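Local coordinates for protein cytochrome P450 (Picrophilus torridus, PDB 2RFB) that binds heme and, as a cytochrome P450 family member, probably acts as a monooxygenase that inserts one oxygen atom into organic substrates, at residues Met50-Pro53 with Glu54-Glu57; Arg171-Thr174 with Met175-Ile179. All blocks are in the same frame, centred on the assembly; numbering follows the deposited sequence.

Contact 1. Residues Met50-Pro53 with Glu54-Glu57; sequences MDNP and EHKE. With HEM (protoporphyrin IX containing Fe), chain G.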
loop_
_atom_site.group_PDB
_atom_site.type_symbol
_atom_site.label_atom_id
_atom_site.label_comp_id
_atom_site.label_asym_id
_atom_site.label_seq_id
_atom_site.Cartn_x
_atom_site.Cartn_y
_atom_site.Cartn_z
ATOM N N MET A 50 -2.085 16.341 1.820
ATOM C CA MET A 50 -1.521 17.613 2.285
ATOM C C MET A 50 -0.237 17.969 1.583
ATOM O O MET A 50 0.562 17.094 1.289
ATOM C CB MET A 50 -1.201 17.530 3.758
ATOM C CG MET A 50 -2.399 17.599 4.647
ATOM S SD MET A 50 -1.836 17.194 6.295
ATOM C CE MET A 50 -3.439 16.875 7.087
ATOM N N ASP A 51 -0.016 19.257 1.373
ATOM C CA ASP A 51 1.166 19.711 0.714
ATOM C C ASP A 51 2.301 19.960 1.652
ATOM O O ASP A 51 2.147 20.104 2.856
ATOM C CB ASP A 51 0.894 20.923 -0.174
ATOM C CG ASP A 51 0.154 20.544 -1.438
ATOM O OD1 ASP A 51 0.168 19.360 -1.845
ATOM O OD2 ASP A 51 -0.462 21.423 -2.048
ATOM N N ASN A 52 3.445 20.084 1.018
ATOM C CA ASN A 52 4.720 19.762 1.607
ATOM C C ASN A 52 4.978 20.123 3.008
ATOM O O ASN A 52 5.424 19.187 3.725
ATOM C CB ASN A 52 5.909 20.178 0.738
ATOM C CG ASN A 52 7.244 19.629 1.275
ATOM O OD1 ASN A 52 7.271 18.767 2.211
ATOM N ND2 ASN A 52 8.376 20.131 0.675
ATOM N N PRO A 53 4.675 21.402 3.421
ATOM C CA PRO A 53 4.962 21.895 4.784
ATOM C C PRO A 53 4.040 21.293 5.897
ATOM O O PRO A 53 4.501 20.493 6.719
ATOM C CB PRO A 53 4.824 23.427 4.649
ATOM C CG PRO A 53 3.843 23.610 3.548
ATOM C CD PRO A 53 3.977 22.432 2.617
ATOM N N GLU A 54 2.765 21.640 5.923
ATOM C CA GLU A 54 1.829 20.922 6.798
ATOM C C GLU A 54 1.954 19.376 6.756
ATOM O O GLU A 54 1.751 18.697 7.776
ATOM C CB GLU A 54 0.386 21.350 6.479
ATOM C CG GLU A 54 -0.677 20.855 7.435
ATOM C CD GLU A 54 -2.045 21.486 7.154
ATOM O OE1 GLU A 54 -2.192 22.724 7.344
ATOM O OE2 GLU A 54 -2.975 20.747 6.750
ATOM N N HIS A 55 2.307 18.828 5.593
ATOM C CA HIS A 55 2.394 17.371 5.434
ATOM C C HIS A 55 3.554 16.768 6.240
ATOM O O HIS A 55 3.436 15.666 6.744
ATOM C CB HIS A 55 2.480 16.995 3.933
ATOM C CG HIS A 55 3.334 15.794 3.631
ATOM N ND1 HIS A 55 2.803 14.562 3.296
ATOM C CD2 HIS A 55 4.681 15.642 3.601
ATOM C CE1 HIS A 55 3.789 13.710 3.067
ATOM N NE2 HIS A 55 4.937 14.344 3.251
ATOM N N LYS A 56 4.665 17.486 6.347
ATOM C CA LYS A 56 5.883 16.954 6.981
ATOM C C LYS A 56 5.671 16.891 8.482
ATOM O O LYS A 56 6.079 15.933 9.159
ATOM C CB LYS A 56 7.081 17.870 6.661
ATOM C CG LYS A 56 8.447 17.364 7.117
ATOM C CD LYS A 56 9.516 18.458 6.984
ATOM C CE LYS A 56 10.853 18.009 7.550
ATOM N NZ LYS A 56 10.924 18.142 9.049
ATOM N N GLU A 57 5.009 17.929 8.983
ATOM C CA GLU A 57 4.609 18.001 10.372
ATOM C C GLU A 57 3.808 16.761 10.717
ATOM O O GLU A 57 4.112 16.086 11.687
ATOM C CB GLU A 57 3.822 19.287 10.676
ATOM C CG GLU A 57 4.625 20.563 10.496
ATOM C CD GLU A 57 3.865 21.834 10.900
ATOM O OE1 GLU A 57 2.916 21.719 11.723
ATOM O OE2 GLU A 57 4.241 22.943 10.420
HETATM C CHA HEM G . 1.755 6.266 0.374
HETATM C CHB HEM G . 1.952 2.326 -2.579
HETATM C CHC HEM G . 1.905 -0.478 1.504
HETATM C CHD HEM G . 0.993 3.356 4.385
HETATM C C1A HEM G . 1.851 5.435 -0.755
HETATM C C2A HEM G . 2.015 5.888 -2.117
HETATM C C3A HEM G . 2.067 4.770 -2.910
HETATM C C4A HEM G . 1.964 3.648 -2.050
HETATM C CMA HEM G . 2.225 4.562 -4.502
HETATM C CAA HEM G . 2.111 7.393 -2.547
HETATM C CBA HEM G . 0.725 8.004 -2.880
HETATM C CGA HEM G . 1.033 9.387 -3.384
HETATM O O1A HEM G . 2.236 9.716 -3.696
HETATM O O2A HEM G . 0.065 10.167 -3.479
HETATM C C1B HEM G . 1.985 1.208 -1.722
HETATM C C2B HEM G . 2.250 -0.164 -2.085
HETATM C C3B HEM G . 2.208 -0.859 -0.900
HETATM C C4B HEM G . 1.939 0.033 0.163
HETATM C CMB HEM G . 2.514 -0.611 -3.591
HETATM C CAB HEM G . 2.354 -2.379 -0.397
HETATM C CBB HEM G . 3.021 -3.402 -1.134
HETATM C C1C HEM G . 1.744 0.249 2.736
HETATM C C2C HEM G . 1.746 -0.148 4.163
HETATM C C3C HEM G . 1.474 0.962 4.894
HETATM C C4C HEM G . 1.270 2.039 4.009
HETATM C CMC HEM G . 1.991 -1.554 4.876
HETATM C CAC HEM G . 1.410 1.089 6.469
HETATM C CBC HEM G . 0.345 1.610 7.106
HETATM C C1D HEM G . 1.129 4.505 3.539
HETATM C C2D HEM G . 0.973 5.881 3.953
HETATM C C3D HEM G . 1.191 6.722 2.681
HETATM C C4D HEM G . 1.485 5.794 1.665
HETATM C CMD HEM G . 0.602 6.443 5.362
HETATM C CAD HEM G . 1.158 8.265 2.413
HETATM C CBD HEM G . 2.546 8.832 2.787
HETATM C CGD HEM G . 2.578 10.311 2.573
HETATM O O1D HEM G . 1.649 10.832 1.876
HETATM O O2D HEM G . 3.520 10.978 3.098
HETATM N NA HEM G . 1.840 4.036 -0.739
HETATM N NB HEM G . 1.823 1.303 -0.307
HETATM N NC HEM G . 1.457 1.614 2.723
HETATM N ND HEM G . 1.434 4.490 2.157
HETATM FE FE HEM G . 1.829 2.906 1.051
#
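Met-50 and Glu-54 meet where the chain enters helix 52-66, and their side chains cross at about a right angle. The Met-50 thioether lies across the carboxylate end of Glu-54, with SD 3.8 Å from Glu-54 OE2. CG, SD and CE of Met-50 all lie near that oxygen, a loose van der Waals contact. Met-50 gets there with CG beside its backbone N (chi1 -75°) and an extended chain beyond. Its CB packs 3.7 Å from CB of His-55, one position further on.

The His-55 ring reaches toward the heme, CE1 foremost. The edge carrying CD2 passes 3.6 Å from the carbonyl O of Asn-52, while the carboxylate of a heme propionate (CGD) lies in the ring plane. The model brings ring and propionate too close for their exact spacing to be trusted. The His-293 ring packs edge-to-face with that of His-55, and weak hydrogen bonds join ND1 to Phe-47 O and NE2 to Ile-292 O.

In the backbone, His-55 N donates to Asp-51 O at 3.0 Å, opening the helix. Asp-51 occupies the N-cap position, yet its carboxylate is held by Ser-32 and Ser-33 instead. His-55 and Arg-59 fit the HxxxR pattern of the P450 C helix. Weak carbonyl acceptors at both ring nitrogens are consistent with an imidazole protonated at both, which might complement the charge of the propionate.

Contact 2. Residues Arg171-Thr174 with Met175-Ile179; sequences RKLT and MDEKI
The guanidinium of Arg-171 receives Glu-177 OE2 at its edge, almost in its own plane, while the carboxylate plane is turned 69° against it. Both terminal nitrogens donate to that oxygen; OE1 also lies near NH2, but the bonds go to OE2. The main bond of this salt bridge runs from Arg-171 NH2 to Glu-177 OE2 at 2.6 Å, nearly straight and on the syn side of the carboxylate. NH1 adds a weak bond to the same OE2 at 3.2 Å.

The other oxygen serves the backbone. Thr-174 N donates to Glu-177 OE1 at 2.6 Å, approaching nearly along the C-O axis. With CG beside its own backbone N (chi1 -80°) and the chain extended beyond, Glu-177 reaches back past the first turn of helix 175-206. Thr-174 is the N-cap and Glu-177 the third helical residue, so this is one half of a capping box. The reciprocal half is missing, because the Thr-174 side chain makes no capping bond. Its methyl CG2 lies close to Asp-176 N, at a spacing that is doubtful because the side chain is off a staggered position. Lys-178 N donates to Thr-174 O at 3.0 Å.

Lys-178 lays its extended chain past that carbonyl and carries NZ to within 3.1 Å of Leu-173 O, coming from above the carbonyl plane. Leu-173 itself packs on Ile-61, and Glu-177 on Phe-58, both of helix 52-66. Replacing Glu-177 with an alanine would probably leave Thr-174 N without its capping acceptor and set the Arg-171 guanidinium free to turn. One carboxylate thus joins cap and salt bridge, and a negative charge at a helix N-terminus is likely to be favoured further by the helix dipole.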
loop_
_atom_site.group_PDB
_atom_site.type_symbol
_atom_site.label_atom_id
_atom_site.label_comp_id
_atom_site.label_asym_id
_atom_site.label_seq_id
_atom_site.Cartn_x
_atom_site.Cartn_y
_atom_site.Cartn_z
ATOM N N ARG A 171 0.766 23.614 17.986
ATOM C CA ARG A 171 -0.627 23.154 17.878
ATOM C C ARG A 171 -0.804 21.666 18.152
ATOM O O ARG A 171 -0.118 20.834 17.551
ATOM C CB ARG A 171 -1.157 23.442 16.476
ATOM C CG ARG A 171 -2.622 23.219 16.303
ATOM C CD ARG A 171 -2.919 22.921 14.858
ATOM N NE ARG A 171 -4.167 22.178 14.783
ATOM C CZ ARG A 171 -4.466 21.270 13.863
ATOM N NH1 ARG A 171 -3.610 20.955 12.894
ATOM N NH2 ARG A 171 -5.643 20.673 13.925
ATOM N N LYS A 172 -1.759 21.351 19.028
ATOM C CA LYS A 172 -2.155 19.975 19.374
ATOM C C LYS A 172 -2.909 19.306 18.235
ATOM O O LYS A 172 -3.611 19.972 17.471
ATOM C CB LYS A 172 -3.099 19.977 20.574
ATOM C CG LYS A 172 -2.558 20.548 21.885
ATOM C CD LYS A 172 -3.444 20.080 23.040
ATOM C CE LYS A 172 -2.723 20.075 24.403
ATOM N NZ LYS A 172 -3.288 19.030 25.314
ATOM N N LEU A 173 -2.784 17.986 18.126
ATOM C CA LEU A 173 -3.614 17.242 17.185
ATOM C C LEU A 173 -5.062 17.134 17.652
ATOM O O LEU A 173 -5.350 16.790 18.806
ATOM C CB LEU A 173 -3.051 15.847 16.890
ATOM C CG LEU A 173 -2.485 15.641 15.484
ATOM C CD1 LEU A 173 -1.426 16.664 15.158
ATOM C CD2 LEU A 173 -1.913 14.249 15.345
ATOM N N THR A 174 -5.955 17.444 16.724
ATOM C CA THR A 174 -7.384 17.185 16.844
ATOM C C THR A 174 -7.697 15.667 16.977
ATOM O O THR A 174 -6.895 14.811 16.595
ATOM C CB THR A 174 -8.091 17.895 15.644
ATOM O OG1 THR A 174 -8.694 19.109 16.101
ATOM C CG2 THR A 174 -9.109 17.033 14.921
ATOM N N MET A 175 -8.847 15.342 17.544
ATOM C CA MET A 175 -9.252 13.959 17.695
ATOM C C MET A 175 -9.724 13.401 16.354
ATOM O O MET A 175 -9.587 12.215 16.109
ATOM C CB MET A 175 -10.315 13.832 18.800
ATOM C CG MET A 175 -10.790 12.411 19.151
ATOM S SD MET A 175 -9.539 11.086 19.210
ATOM C CE MET A 175 -8.911 11.298 20.876
ATOM N N ASP A 176 -10.238 14.255 15.472
ATOM C CA ASP A 176 -10.573 13.838 14.119
ATOM C C ASP A 176 -9.306 13.565 13.304
ATOM O O ASP A 176 -9.307 12.780 12.343
ATOM C CB ASP A 176 -11.464 14.865 13.394
ATOM C CG ASP A 176 -11.895 14.378 11.993
ATOM O OD1 ASP A 176 -12.541 13.296 11.888
ATOM O OD2 ASP A 176 -11.571 15.050 10.991
ATOM N N GLU A 177 -8.222 14.226 13.686
ATOM C CA GLU A 177 -6.966 14.043 13.001
ATOM C C GLU A 177 -6.318 12.770 13.468
ATOM O O GLU A 177 -5.738 12.046 12.670
ATOM C CB GLU A 177 -6.037 15.226 13.230
ATOM C CG GLU A 177 -6.358 16.414 12.354
ATOM C CD GLU A 177 -5.856 17.743 12.936
ATOM O OE1 GLU A 177 -5.476 17.801 14.148
ATOM O OE2 GLU A 177 -5.855 18.730 12.169
ATOM N N LYS A 178 -6.445 12.473 14.760
ATOM C CA LYS A 178 -5.899 11.243 15.270
ATOM C C LYS A 178 -6.603 10.039 14.625
ATOM O O LYS A 178 -5.930 9.088 14.214
ATOM C CB LYS A 178 -5.962 11.201 16.805
ATOM C CG LYS A 178 -5.011 12.149 17.550
ATOM C CD LYS A 178 -5.521 12.428 18.991
ATOM C CE LYS A 178 -4.674 13.474 19.677
ATOM N NZ LYS A 178 -5.414 14.297 20.705
ATOM N N ILE A 179 -7.940 10.062 14.527
ATOM C CA ILE A 179 -8.655 8.925 13.930
ATOM C C ILE A 179 -8.271 8.776 12.466
ATOM O O ILE A 179 -7.915 7.664 12.006
ATOM C CB ILE A 179 -10.173 9.055 13.992
ATOM C CG1 ILE A 179 -10.662 9.473 15.391
ATOM C CG2 ILE A 179 -10.857 7.764 13.469
ATOM C CD1 ILE A 179 -10.595 8.423 16.458
#

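Both contacts show a chain entering a helix, but they fasten different things. In contact 1 the first turn of helix 52-66 delivers His-55 to a heme propionate. Contact 2 caps the start of helix 175-206, which corresponds to the long central helix of the P450 fold. Their centres are 15 Å apart and their nearest atoms about 6 Å, so they do not touch. Helix 52-66 links them, since Phe-58 and Ile-61 carry it on from contact 1 to the side chains of contact 2. The Leu-173 side chain remains about 13 Å from the heme, whose iron is bound by Cys-295, whereas contact 1 supplies a residue of the heme pocket.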